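PDB 5URP: toxin 2A, which acts as an ADP-ribosyltransferase toxin and virulence factor of Paenibacillus larvae, probably transferring ADP-ribose from NAD+ to a target protein. Local coordinates for residues 99-107 against 149-159; 63-71 against 81-89. All blocks are in the same frame, centred on the assembly; numbering follows the deposited sequence.

Overall arrangement
Going from the N terminus, the chain meets contact 2 first: helix 64-72 and helix 79-92 pack together and close a six-residue connection, 73-78. Contact 1 opens only afterwards, when strand 101-107 meets 149-159 across a 41-residue excursion that includes helix 128-138. The two contacts are in series, neither nested nor crossed. Contact 2 joins two helices of the N-terminal helical part. Contact 1 joins an outermost strand of the five-stranded sheet to an outermost strand of the three-stranded one. Their centres are 21 Å apart, yet Y59 spans them, its hydroxyl group hydrogen-bonding both N67 of contact 2 and S150 of contact 1.

Contact 1 (99-107 against 149-159); sequences DSVTVYRGT and LSTSLVNGTLF
Y104 and S152 illustrate how two sheets can be joined by one residue pair. Strands 101-107 and 149-152 cross at 111°, so only a single antiparallel bridge forms, a hydrogen-bonded pair. Y104 N donates to S152 O over 2.8 Å, and S152 N returns the bond to Y104 O.

Y104 has the most surface buried by the contact. N155 lays its CB over the centre of one face of the ring, 3.8 Å from the ring centroid, and its amide plane runs within 9° of the ring plane, a CH-pi contact with the flat groups nearly parallel. The phenolic hydroxyl of Y104 is hydrogen-bonded to D25. On the next residue, R105, the side chain is extended, with CG opposite the backbone N (chi1 175°), which carries the guanidinium back along the crossing strand. There NH1 donates to S150 O at 2.9 Å, on a lone pair of that carbonyl, while CD rests on L149 CD1 at 3.7 Å. F159 then closes the far end. One face of its ring covers the R105-G106 peptide, with R105 C over the centre and G106 N 3.3 Å above the plane toward the rim, and CE2 meets Y104 CB. Behind the bridge, a water donates to both T102 O and L153 O, 2.7 Å each.

R105, the S150-T151-S152 run and E190 fit the R-S-E pattern of this toxin family. S150 joins arginine and glutamate, its carbonyl taking R105 NH1 and its hydroxyl bonding E190, while T151 OG1 on M191 O and S152 OG on Q188 O fasten the strand to the 188-191 backbone. S152 OG also takes V154 N in an ST turn. Such bonding is consistent with the framework of an NAD+ cleft.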
ATOM      1  N   ASP A  99      -2.282  14.944   9.161  1.00 34.30           N
ATOM      2  CA  ASP A  99      -2.793  14.119  10.248  1.00 34.35           C
ATOM      3  C   ASP A  99      -2.290  12.700  10.063  1.00 32.19           C
ATOM      4  O   ASP A  99      -2.056  12.270   8.938  1.00 34.14           O
ATOM      5  CB  ASP A  99      -4.325  14.067  10.281  1.00 40.89           C
ATOM      6  CG  ASP A  99      -4.980  15.395   9.965  1.00 45.90           C
ATOM      7  OD1 ASP A  99      -4.904  16.298  10.821  1.00 43.90           O
ATOM      8  OD2 ASP A  99      -5.606  15.510   8.874  1.00 41.22           O
ATOM      9  N   SER A 100      -2.217  11.938  11.156  1.00 29.25           N
ATOM     10  CA  SER A 100      -1.960  10.514  10.998  1.00 26.97           C
ATOM     11  C   SER A 100      -3.205   9.848  10.429  1.00 25.80           C
ATOM     12  O   SER A 100      -4.330  10.255  10.725  1.00 26.98           O
ATOM     13  CB  SER A 100      -1.602   9.847  12.311  1.00 27.34           C
ATOM     14  OG  SER A 100      -0.549  10.581  12.959  1.00 29.06           O
ATOM     15  N   VAL A 101      -2.996   8.804   9.630  1.00 25.15           N
ATOM     16  CA  VAL A 101      -4.126   8.189   8.932  1.00 25.11           C
ATOM     17  C   VAL A 101      -3.888   6.704   8.772  1.00 22.77           C
ATOM     18  O   VAL A 101      -2.757   6.249   8.590  1.00 25.06           O
ATOM     19  CB  VAL A 101      -4.357   8.866   7.562  1.00 28.61           C
ATOM     20  CG1 VAL A 101      -3.328   8.496   6.604  1.00 29.21           C
ATOM     21  CG2 VAL A 101      -5.744   8.542   7.025  1.00 30.04           C
ATOM     22  N   THR A 102      -4.997   5.962   8.786  1.00 25.53           N
ATOM     23  CA  THR A 102      -5.000   4.534   8.541  1.00 22.67           C
ATOM     24  C   THR A 102      -5.324   4.293   7.071  1.00 22.17           C
ATOM     25  O   THR A 102      -6.234   4.920   6.522  1.00 24.50           O
ATOM     26  CB  THR A 102      -6.044   3.851   9.424  1.00 24.86           C
ATOM     27  OG1 THR A 102      -5.739   4.097  10.793  1.00 29.58           O
ATOM     28  CG2 THR A 102      -6.049   2.349   9.192  1.00 24.39           C
ATOM     29  N   VAL A 103      -4.554   3.420   6.444  1.00 21.15           N
ATOM     30  CA  VAL A 103      -4.821   3.008   5.077  1.00 20.28           C
ATOM     31  C   VAL A 103      -4.875   1.481   5.025  1.00 21.37           C
ATOM     32  O   VAL A 103      -4.505   0.787   5.959  1.00 21.73           O
ATOM     33  CB  VAL A 103      -3.796   3.548   4.076  1.00 20.54           C
ATOM     34  CG1 VAL A 103      -3.836   5.081   4.034  1.00 22.05           C
ATOM     35  CG2 VAL A 103      -2.368   3.023   4.384  1.00 21.19           C
ATOM     36  N   TYR A 104      -5.385   0.978   3.906  1.00 21.01           N
ATOM     37  CA  TYR A 104      -5.677  -0.445   3.737  1.00 22.03           C
ATOM     38  C   TYR A 104      -5.051  -0.970   2.459  1.00 21.66           C
ATOM     39  O   TYR A 104      -4.975  -0.262   1.448  1.00 21.94           O
ATOM     40  CB  TYR A 104      -7.205  -0.660   3.694  1.00 21.23           C
ATOM     41  CG  TYR A 104      -7.884  -0.256   4.966  1.00 22.17           C
ATOM     42  CD1 TYR A 104      -8.030  -1.165   6.007  1.00 21.86           C
ATOM     43  CD2 TYR A 104      -8.364   1.025   5.138  1.00 20.62           C
ATOM     44  CE1 TYR A 104      -8.617  -0.808   7.178  1.00 23.47           C
ATOM     45  CE2 TYR A 104      -8.989   1.412   6.329  1.00 23.17           C
ATOM     46  CZ  TYR A 104      -9.097   0.483   7.352  1.00 24.40           C
ATOM     47  OH  TYR A 104      -9.728   0.824   8.514  1.00 25.81           O
ATOM     48  N   ARG A 105      -4.595  -2.226   2.491  1.00 21.71           N
ATOM     49  CA  ARG A 105      -4.037  -2.837   1.294  1.00 20.47           C
ATOM     50  C   ARG A 105      -4.371  -4.317   1.298  1.00 22.73           C
ATOM     51  O   ARG A 105      -4.018  -5.018   2.238  1.00 22.82           O
ATOM     52  CB  ARG A 105      -2.513  -2.660   1.252  1.00 22.08           C
ATOM     53  CG  ARG A 105      -1.873  -3.360   0.099  1.00 24.73           C
ATOM     54  CD  ARG A 105      -0.398  -2.985   0.024  1.00 31.08           C
ATOM     55  NE  ARG A 105       0.349  -3.842  -0.895  1.00 38.56           N
ATOM     56  CZ  ARG A 105       0.323  -3.744  -2.220  1.00 45.24           C
ATOM     57  NH1 ARG A 105      -0.420  -2.824  -2.826  1.00 39.36           N
ATOM     58  NH2 ARG A 105       1.035  -4.586  -2.952  1.00 60.39           N
ATOM     59  N   GLY A 106      -5.073  -4.782   0.274  1.00 24.39           N
ATOM     60  CA  GLY A 106      -5.238  -6.208   0.085  1.00 25.28           C
ATOM     61  C   GLY A 106      -4.073  -6.774  -0.707  1.00 27.38           C
ATOM     62  O   GLY A 106      -3.635  -6.191  -1.698  1.00 29.50           O
ATOM     63  N   THR A 107      -3.582  -7.927  -0.270  1.00 25.82           N
ATOM     64  CA  THR A 107      -2.485  -8.549  -0.981  1.00 25.23           C
ATOM     65  C   THR A 107      -2.541 -10.054  -0.718  1.00 29.32           C
ATOM     66  O   THR A 107      -3.579 -10.596  -0.340  1.00 28.28           O
ATOM     67  CB  THR A 107      -1.158  -7.862  -0.580  1.00 27.31           C
ATOM     68  OG1 THR A 107      -0.104  -8.314  -1.442  1.00 30.27           O
ATOM     69  CG2 THR A 107      -0.818  -8.106   0.877  1.00 28.97           C
ATOM     70  N   LEU A 149       4.406   1.420  -2.466  1.00 21.23           N
ATOM     71  CA  LEU A 149       3.377   0.816  -1.630  1.00 22.01           C
ATOM     72  C   LEU A 149       2.063   1.538  -1.890  1.00 21.79           C
ATOM     73  O   LEU A 149       1.807   2.622  -1.361  1.00 22.26           O
ATOM     74  CB  LEU A 149       3.798   0.867  -0.165  1.00 24.82           C
ATOM     75  CG  LEU A 149       2.969   0.066   0.823  1.00 28.77           C
ATOM     76  CD1 LEU A 149       2.893  -1.400   0.439  1.00 26.36           C
ATOM     77  CD2 LEU A 149       3.584   0.212   2.223  1.00 31.07           C
ATOM     78  N   SER A 150       1.221   0.911  -2.723  1.00 22.33           N
ATOM     79  CA  SER A 150      -0.104   1.414  -3.033  1.00 21.76           C
ATOM     80  C   SER A 150      -1.079   0.929  -1.967  1.00 24.00           C
ATOM     81  O   SER A 150      -1.161  -0.279  -1.698  1.00 24.66           O
ATOM     82  CB  SER A 150      -0.562   0.916  -4.413  1.00 24.08           C
ATOM     83  OG  SER A 150       0.197   1.478  -5.471  1.00 24.28           O
ATOM     84  N   THR A 151      -1.829   1.861  -1.390  1.00 18.71           N
ATOM     85  CA  THR A 151      -2.791   1.587  -0.337  1.00 18.85           C
ATOM     86  C   THR A 151      -4.033   2.409  -0.642  1.00 19.70           C
ATOM     87  O   THR A 151      -4.047   3.192  -1.593  1.00 21.06           O
ATOM     88  CB  THR A 151      -2.245   1.972   1.042  1.00 20.11           C
ATOM     89  OG1 THR A 151      -2.192   3.392   1.153  1.00 19.79           O
ATOM     90  CG2 THR A 151      -0.862   1.384   1.262  1.00 22.88           C
ATOM     91  N   SER A 152      -5.094   2.216   0.140  1.00 19.12           N
ATOM     92  CA  SER A 152      -6.337   2.958  -0.035  1.00 19.99           C
ATOM     93  C   SER A 152      -6.794   3.573   1.278  1.00 19.28           C
ATOM     94  O   SER A 152      -6.630   2.990   2.361  1.00 19.60           O
ATOM     95  CB  SER A 152      -7.474   2.039  -0.571  1.00 21.23           C
ATOM     96  OG  SER A 152      -8.682   2.774  -0.755  1.00 20.71           O
ATOM     97  N   LEU A 153      -7.445   4.735   1.173  1.00 19.35           N
ATOM     98  CA  LEU A 153      -8.052   5.357   2.345  1.00 19.91           C
ATOM     99  C   LEU A 153      -9.232   4.566   2.882  1.00 20.84           C
ATOM    100  O   LEU A 153      -9.647   4.776   4.026  1.00 22.85           O
ATOM    101  CB  LEU A 153      -8.522   6.772   2.021  1.00 21.33           C
ATOM    102  CG  LEU A 153      -7.476   7.850   1.826  1.00 22.13           C
ATOM    103  CD1 LEU A 153      -8.197   9.147   1.473  1.00 22.83           C
ATOM    104  CD2 LEU A 153      -6.653   8.022   3.096  1.00 22.85           C
ATOM    105  N   VAL A 154      -9.808   3.690   2.074  1.00 21.07           N
ATOM    106  CA  VAL A 154     -10.913   2.879   2.559  1.00 19.93           C
ATOM    107  C   VAL A 154     -10.584   1.405   2.363  1.00 19.72           C
ATOM    108  O   VAL A 154      -9.757   1.001   1.531  1.00 19.25           O
ATOM    109  CB  VAL A 154     -12.277   3.215   1.905  1.00 21.44           C
ATOM    110  CG1 VAL A 154     -12.695   4.601   2.284  1.00 22.86           C
ATOM    111  CG2 VAL A 154     -12.230   3.006   0.430  1.00 21.15           C
ATOM    112  N   ASN A 155     -11.292   0.595   3.136  1.00 22.05           N
ATOM    113  CA  ASN A 155     -11.177  -0.854   3.069  1.00 20.44           C
ATOM    114  C   ASN A 155     -12.176  -1.320   2.017  1.00 20.53           C
ATOM    115  O   ASN A 155     -13.293  -1.706   2.330  1.00 22.19           O
ATOM    116  CB  ASN A 155     -11.446  -1.454   4.436  1.00 21.82           C
ATOM    117  CG  ASN A 155     -11.244  -2.927   4.477  1.00 22.26           C
ATOM    118  OD1 ASN A 155     -10.757  -3.547   3.531  1.00 23.64           O
ATOM    119  ND2 ASN A 155     -11.653  -3.517   5.580  1.00 24.70           N
ATOM    120  N   GLY A 156     -11.747  -1.244   0.747  1.00 21.14           N
ATOM    121  CA  GLY A 156     -12.669  -1.400  -0.372  1.00 21.89           C
ATOM    122  C   GLY A 156     -13.075  -2.842  -0.595  1.00 23.64           C
ATOM    123  O   GLY A 156     -12.438  -3.783  -0.094  1.00 22.01           O
ATOM    124  N   THR A 157     -14.172  -3.003  -1.351  1.00 24.41           N
ATOM    125  CA  THR A 157     -14.694  -4.340  -1.616  1.00 24.74           C
ATOM    126  C   THR A 157     -13.690  -5.205  -2.369  1.00 23.25           C
ATOM    127  O   THR A 157     -13.721  -6.430  -2.241  1.00 25.48           O
ATOM    128  CB  THR A 157     -16.011  -4.249  -2.399  1.00 24.87           C
ATOM    129  OG1 THR A 157     -15.809  -3.538  -3.627  1.00 25.72           O
ATOM    130  CG2 THR A 157     -17.065  -3.519  -1.608  1.00 27.05           C
ATOM    131  N   LEU A 158     -12.811  -4.602  -3.167  1.00 23.70           N
ATOM    132  CA  LEU A 158     -11.820  -5.388  -3.900  1.00 39.54           C
ATOM    133  C   LEU A 158     -10.949  -6.220  -2.955  1.00 31.82           C
ATOM    134  O   LEU A 158     -10.434  -7.278  -3.342  1.00 26.47           O
ATOM    135  CB  LEU A 158     -10.956  -4.464  -4.776  1.00 66.98           C
ATOM    136  CG  LEU A 158      -9.885  -3.558  -4.148  1.00 96.20           C
ATOM    137  CD1 LEU A 158      -8.958  -2.996  -5.218  1.00101.57           C
ATOM    138  CD2 LEU A 158     -10.484  -2.415  -3.339  1.00116.86           C
ATOM    139  N   PHE A 159     -10.797  -5.789  -1.703  1.00 23.65           N
ATOM    140  CA  PHE A 159      -9.944  -6.515  -0.783  1.00 24.33           C
ATOM    141  C   PHE A 159     -10.596  -7.769  -0.221  1.00 23.71           C
ATOM    142  O   PHE A 159      -9.884  -8.612   0.348  1.00 26.13           O
ATOM    143  CB  PHE A 159      -9.515  -5.584   0.373  1.00 23.78           C
ATOM    144  CG  PHE A 159      -8.731  -4.347  -0.078  1.00 23.58           C
ATOM    145  CD1 PHE A 159      -8.030  -4.336  -1.276  1.00 23.81           C
ATOM    146  CD2 PHE A 159      -8.702  -3.192   0.710  1.00 21.64           C
ATOM    147  CE1 PHE A 159      -7.335  -3.238  -1.688  1.00 25.50           C
ATOM    148  CE2 PHE A 159      -8.001  -2.089   0.291  1.00 22.82           C
ATOM    149  CZ  PHE A 159      -7.303  -2.112  -0.896  1.00 23.86           C
TER
HETATM  150  O   HOH W   1      -8.792   5.718   6.412  1.00 28.22           O

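Contact 2 (63-71 against 81-89); sequences ASPINTYLR and MDKKIELID
I66 of helix 64-72 is a knob set into a hole formed by M81, K84, I85 and I88 of helix 79-92, a knobs-into-holes join between consecutive helices that cross almost perpendicularly (99°). With 10.8 Å between the axes, long side chains have to fill the gap. The branches of I66 divide the work: CD1 meets I88 CD1 tip to tip at 4.1 Å and also approaches K84 CD, while CG2 slides past I85 CG1. L70 meets I85 CD1 end to end through CD2.

Beside this knob M81 and Y69 pass each other in opposite directions. M81 is bent at both chi2 and chi3 (-78° and -80°), and the folded chain puts CE against Y69 CB at 3.4 Å and near P65 O. Meanwhile M81 CB sits over the centre of one face of the Y69 ring, 4.0 Å from its centroid, and SD stands farther off above the same ring in a Met-aromatic contact. I85 CD1 approaches the ring obliquely.

Beyond the apolar layer the Y69 hydroxyl donates to D82 OD1 over 2.6 Å, meeting the carboxylate on its syn side but well out of its plane. The connecting loop holds both partners: K78 N bonds Y69 OH and so positions the hydroxyl, and G76 N bonds D82 OD2. G76 N and the Y69 hydroxyl, which reach D82 directly, may favour its charged form.

Farther out, both helices are tied to the loop before strand 149-152: N67 OD1 bonds Y148 N, and D89 bonds the Y148 hydroxyl group and forms a salt bridge with R195. Within the segment 63-71, S64 O accepts from T68 N and from T68 OG1, the latter at 2.7 Å, the two donors arriving from opposite faces of the carbonyl plane.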
ATOM      1  N   ALA A  63       1.010  -0.815 -12.494  1.00 24.05           N
ATOM      2  CA  ALA A  63       2.072  -0.686 -11.489  1.00 25.51           C
ATOM      3  C   ALA A  63       3.050  -1.857 -11.486  1.00 26.87           C
ATOM      4  O   ALA A  63       4.172  -1.718 -10.995  1.00 26.11           O
ATOM      5  CB  ALA A  63       1.440  -0.555 -10.105  1.00 24.32           C
ATOM      6  N   SER A  64       2.659  -3.010 -12.010  1.00 28.99           N
ATOM      7  CA  SER A  64       3.466  -4.214 -11.818  1.00 33.14           C
ATOM      8  C   SER A  64       4.852  -4.150 -12.435  1.00 31.75           C
ATOM      9  O   SER A  64       5.796  -4.658 -11.802  1.00 33.06           O
ATOM     10  CB  SER A  64       2.714  -5.435 -12.372  1.00 55.47           C
ATOM     11  OG  SER A  64       1.678  -5.816 -11.493  1.00 73.78           O
ATOM     12  N   PRO A  65       5.062  -3.570 -13.622  1.00 35.32           N
ATOM     13  CA  PRO A  65       6.429  -3.529 -14.175  1.00 37.30           C
ATOM     14  C   PRO A  65       7.411  -2.769 -13.301  1.00 37.70           C
ATOM     15  O   PRO A  65       8.537  -3.232 -13.061  1.00 35.78           O
ATOM     16  CB  PRO A  65       6.225  -2.826 -15.524  1.00 39.89           C
ATOM     17  CG  PRO A  65       4.816  -3.101 -15.885  1.00 37.05           C
ATOM     18  CD  PRO A  65       4.066  -3.109 -14.606  1.00 37.82           C
ATOM     19  N   ILE A  66       7.017  -1.581 -12.854  1.00 28.54           N
ATOM     20  CA  ILE A  66       7.875  -0.788 -11.984  1.00 28.80           C
ATOM     21  C   ILE A  66       8.134  -1.529 -10.686  1.00 29.94           C
ATOM     22  O   ILE A  66       9.281  -1.625 -10.234  1.00 29.67           O
ATOM     23  CB  ILE A  66       7.250   0.598 -11.748  1.00 30.35           C
ATOM     24  CG1 ILE A  66       7.533   1.494 -12.960  1.00 37.00           C
ATOM     25  CG2 ILE A  66       7.821   1.242 -10.496  1.00 28.84           C
ATOM     26  CD1 ILE A  66       6.790   2.833 -12.959  1.00 39.40           C
ATOM     27  N   ASN A  67       7.078  -2.063 -10.056  1.00 27.34           N
ATOM     28  CA  ASN A  67       7.274  -2.662  -8.735  1.00 29.12           C
ATOM     29  C   ASN A  67       8.063  -3.959  -8.822  1.00 29.63           C
ATOM     30  O   ASN A  67       8.920  -4.227  -7.970  1.00 30.11           O
ATOM     31  CB  ASN A  67       5.939  -2.858  -8.031  1.00 29.22           C
ATOM     32  CG  ASN A  67       5.363  -1.540  -7.534  1.00 27.36           C
ATOM     33  OD1 ASN A  67       6.094  -0.546  -7.345  1.00 26.39           O
ATOM     34  ND2 ASN A  67       4.060  -1.510  -7.329  1.00 26.09           N
ATOM     35  N   THR A  68       7.803  -4.772  -9.845  1.00 29.75           N
ATOM     36  CA  THR A  68       8.601  -5.967 -10.067  1.00 33.56           C
ATOM     37  C   THR A  68      10.055  -5.611 -10.306  1.00 33.01           C
ATOM     38  O   THR A  68      10.969  -6.289  -9.816  1.00 37.19           O
ATOM     39  CB  THR A  68       8.046  -6.750 -11.261  1.00 36.67           C
ATOM     40  OG1 THR A  68       6.691  -7.124 -10.986  1.00 37.85           O
ATOM     41  CG2 THR A  68       8.858  -7.988 -11.495  1.00 40.20           C
ATOM     42  N   TYR A  69      10.292  -4.576 -11.099  1.00 35.42           N
ATOM     43  CA  TYR A  69      11.657  -4.152 -11.365  1.00 35.34           C
ATOM     44  C   TYR A  69      12.361  -3.788 -10.063  1.00 37.28           C
ATOM     45  O   TYR A  69      13.477  -4.234  -9.797  1.00 37.96           O
ATOM     46  CB  TYR A  69      11.610  -2.970 -12.331  1.00 43.87           C
ATOM     47  CG  TYR A  69      12.921  -2.305 -12.616  1.00 37.01           C
ATOM     48  CD1 TYR A  69      13.802  -2.839 -13.540  1.00 38.87           C
ATOM     49  CD2 TYR A  69      13.264  -1.121 -11.995  1.00 37.13           C
ATOM     50  CE1 TYR A  69      15.000  -2.215 -13.813  1.00 42.83           C
ATOM     51  CE2 TYR A  69      14.448  -0.494 -12.261  1.00 35.99           C
ATOM     52  CZ  TYR A  69      15.315  -1.038 -13.169  1.00 38.69           C
ATOM     53  OH  TYR A  69      16.511  -0.416 -13.445  1.00 39.82           O
ATOM     54  N   LEU A  70      11.684  -3.025  -9.209  1.00 31.95           N
ATOM     55  CA  LEU A  70      12.307  -2.598  -7.958  1.00 32.26           C
ATOM     56  C   LEU A  70      12.536  -3.778  -7.016  1.00 31.99           C
ATOM     57  O   LEU A  70      13.544  -3.834  -6.307  1.00 33.22           O
ATOM     58  CB  LEU A  70      11.422  -1.551  -7.293  1.00 32.31           C
ATOM     59  CG  LEU A  70      11.408  -0.154  -7.900  1.00 27.46           C
ATOM     60  CD1 LEU A  70      10.286   0.649  -7.291  1.00 25.45           C
ATOM     61  CD2 LEU A  70      12.757   0.555  -7.633  1.00 28.20           C
ATOM     62  N   ARG A  71      11.605  -4.729  -6.987  1.00 31.57           N
ATOM     63  CA  ARG A  71      11.729  -5.891  -6.110  1.00 35.23           C
ATOM     64  C   ARG A  71      12.793  -6.867  -6.591  1.00 37.30           C
ATOM     65  O   ARG A  71      13.459  -7.511  -5.767  1.00 40.41           O
ATOM     66  CB  ARG A  71      10.384  -6.621  -6.022  1.00 42.44           C
ATOM     67  CG  ARG A  71       9.329  -5.978  -5.152  1.00 49.27           C
ATOM     68  CD  ARG A  71       7.973  -6.650  -5.423  1.00 59.01           C
ATOM     69  NE  ARG A  71       6.970  -6.397  -4.392  1.00 68.88           N
ATOM     70  CZ  ARG A  71       5.708  -6.824  -4.458  1.00 80.08           C
ATOM     71  NH1 ARG A  71       4.857  -6.557  -3.472  1.00 76.42           N
ATOM     72  NH2 ARG A  71       5.293  -7.520  -5.509  1.00 91.66           N
ATOM     73  N   MET A  81      13.411   2.819 -17.090  1.00 46.58           N
ATOM     74  CA  MET A  81      12.697   2.554 -15.850  1.00 42.08           C
ATOM     75  C   MET A  81      13.220   3.436 -14.726  1.00 41.59           C
ATOM     76  O   MET A  81      12.434   3.993 -13.958  1.00 38.85           O
ATOM     77  CB  MET A  81      12.817   1.081 -15.475  1.00 44.34           C
ATOM     78  CG  MET A  81      12.092   0.163 -16.431  1.00 51.54           C
ATOM     79  SD  MET A  81      10.327   0.191 -16.079  1.00 51.37           S
ATOM     80  CE  MET A  81      10.264  -0.904 -14.686  1.00 46.87           C
ATOM     81  N   ASP A  82      14.545   3.590 -14.627  1.00 39.52           N
ATOM     82  CA  ASP A  82      15.116   4.411 -13.559  1.00 39.55           C
ATOM     83  C   ASP A  82      14.622   5.850 -13.647  1.00 42.83           C
ATOM     84  O   ASP A  82      14.411   6.507 -12.622  1.00 37.54           O
ATOM     85  CB  ASP A  82      16.648   4.365 -13.620  1.00 43.33           C
ATOM     86  CG  ASP A  82      17.201   2.986 -13.319  1.00 44.49           C
ATOM     87  OD1 ASP A  82      16.421   2.146 -12.801  1.00 43.47           O
ATOM     88  OD2 ASP A  82      18.389   2.742 -13.602  1.00 46.69           O
ATOM     89  N   LYS A  83      14.470   6.362 -14.869  1.00 38.64           N
ATOM     90  CA  LYS A  83      13.951   7.711 -15.084  1.00 39.21           C
ATOM     91  C   LYS A  83      12.539   7.863 -14.537  1.00 36.40           C
ATOM     92  O   LYS A  83      12.204   8.886 -13.929  1.00 35.84           O
ATOM     93  CB  LYS A  83      13.985   8.009 -16.582  1.00 45.56           C
ATOM     94  CG  LYS A  83      13.187   9.216 -17.059  1.00 61.56           C
ATOM     95  CD  LYS A  83      13.056   9.207 -18.603  1.00 70.26           C
ATOM     96  CE  LYS A  83      12.059   8.137 -19.116  1.00 68.23           C
ATOM     97  NZ  LYS A  83      10.637   8.432 -18.730  1.00 65.68           N
ATOM     98  N   LYS A  84      11.684   6.864 -14.762  1.00 34.12           N
ATOM     99  CA  LYS A  84      10.337   6.907 -14.200  1.00 32.07           C
ATOM    100  C   LYS A  84      10.369   6.904 -12.681  1.00 29.88           C
ATOM    101  O   LYS A  84       9.609   7.627 -12.026  1.00 28.95           O
ATOM    102  CB  LYS A  84       9.529   5.707 -14.687  1.00 29.87           C
ATOM    103  CG  LYS A  84       9.398   5.578 -16.167  1.00 34.84           C
ATOM    104  CD  LYS A  84       8.350   4.499 -16.456  1.00 35.18           C
ATOM    105  CE  LYS A  84       7.933   4.495 -17.907  1.00 43.36           C
ATOM    106  NZ  LYS A  84       8.732   3.487 -18.641  1.00 52.58           N
ATOM    107  N   ILE A  85      11.226   6.066 -12.108  1.00 29.90           N
ATOM    108  CA  ILE A  85      11.304   5.923 -10.660  1.00 28.71           C
ATOM    109  C   ILE A  85      11.855   7.199 -10.021  1.00 28.69           C
ATOM    110  O   ILE A  85      11.402   7.606  -8.946  1.00 27.72           O
ATOM    111  CB  ILE A  85      12.149   4.678 -10.339  1.00 28.27           C
ATOM    112  CG1 ILE A  85      11.354   3.422 -10.750  1.00 28.84           C
ATOM    113  CG2 ILE A  85      12.574   4.630  -8.871  1.00 27.47           C
ATOM    114  CD1 ILE A  85      12.240   2.228 -10.955  1.00 32.65           C
ATOM    115  N   GLU A  86      12.804   7.863 -10.685  1.00 31.22           N
ATOM    116  CA  GLU A  86      13.310   9.147 -10.194  1.00 31.62           C
ATOM    117  C   GLU A  86      12.192  10.185 -10.115  1.00 31.56           C
ATOM    118  O   GLU A  86      12.097  10.938  -9.138  1.00 30.39           O
ATOM    119  CB  GLU A  86      14.459   9.628 -11.097  1.00 44.93           C
ATOM    120  CG  GLU A  86      14.992  11.007 -10.791  1.00 64.39           C
ATOM    121  CD  GLU A  86      16.092  11.432 -11.758  1.00 82.23           C
ATOM    122  OE1 GLU A  86      16.396  10.670 -12.706  1.00 82.43           O
ATOM    123  OE2 GLU A  86      16.648  12.534 -11.568  1.00 95.35           O
ATOM    124  N   LEU A  87      11.302  10.204 -11.109  1.00 29.19           N
ATOM    125  CA  LEU A  87      10.213  11.176 -11.137  1.00 29.19           C
ATOM    126  C   LEU A  87       9.194  10.907 -10.038  1.00 27.42           C
ATOM    127  O   LEU A  87       8.757  11.830  -9.336  1.00 27.35           O
ATOM    128  CB  LEU A  87       9.555  11.148 -12.526  1.00 30.29           C
ATOM    129  CG  LEU A  87      10.367  11.823 -13.623  1.00 33.94           C
ATOM    130  CD1 LEU A  87       9.902  11.413 -15.037  1.00 36.26           C
ATOM    131  CD2 LEU A  87      10.271  13.319 -13.464  1.00 35.55           C
ATOM    132  N   ILE A  88       8.784   9.644  -9.874  1.00 26.39           N
ATOM    133  CA  ILE A  88       7.851   9.324  -8.806  1.00 24.36           C
ATOM    134  C   ILE A  88       8.467   9.596  -7.444  1.00 23.57           C
ATOM    135  O   ILE A  88       7.806  10.145  -6.560  1.00 22.68           O
ATOM    136  CB  ILE A  88       7.386   7.865  -8.936  1.00 22.24           C
ATOM    137  CG1 ILE A  88       6.745   7.665 -10.302  1.00 22.70           C
ATOM    138  CG2 ILE A  88       6.413   7.565  -7.831  1.00 20.99           C
ATOM    139  CD1 ILE A  88       6.426   6.219 -10.624  1.00 21.49           C
ATOM    140  N   ASP A  89       9.742   9.232  -7.263  1.00 26.80           N
ATOM    141  CA  ASP A  89      10.430   9.481  -5.993  1.00 25.32           C
ATOM    142  C   ASP A  89      10.388  10.956  -5.660  1.00 26.02           C
ATOM    143  O   ASP A  89      10.082  11.349  -4.523  1.00 25.25           O
ATOM    144  CB  ASP A  89      11.887   9.034  -6.076  1.00 27.52           C
ATOM    145  CG  ASP A  89      12.067   7.541  -6.037  1.00 27.08           C
ATOM    146  OD1 ASP A  89      11.089   6.819  -5.834  1.00 26.35           O
ATOM    147  OD2 ASP A  89      13.245   7.132  -6.175  1.00 28.29           O
TER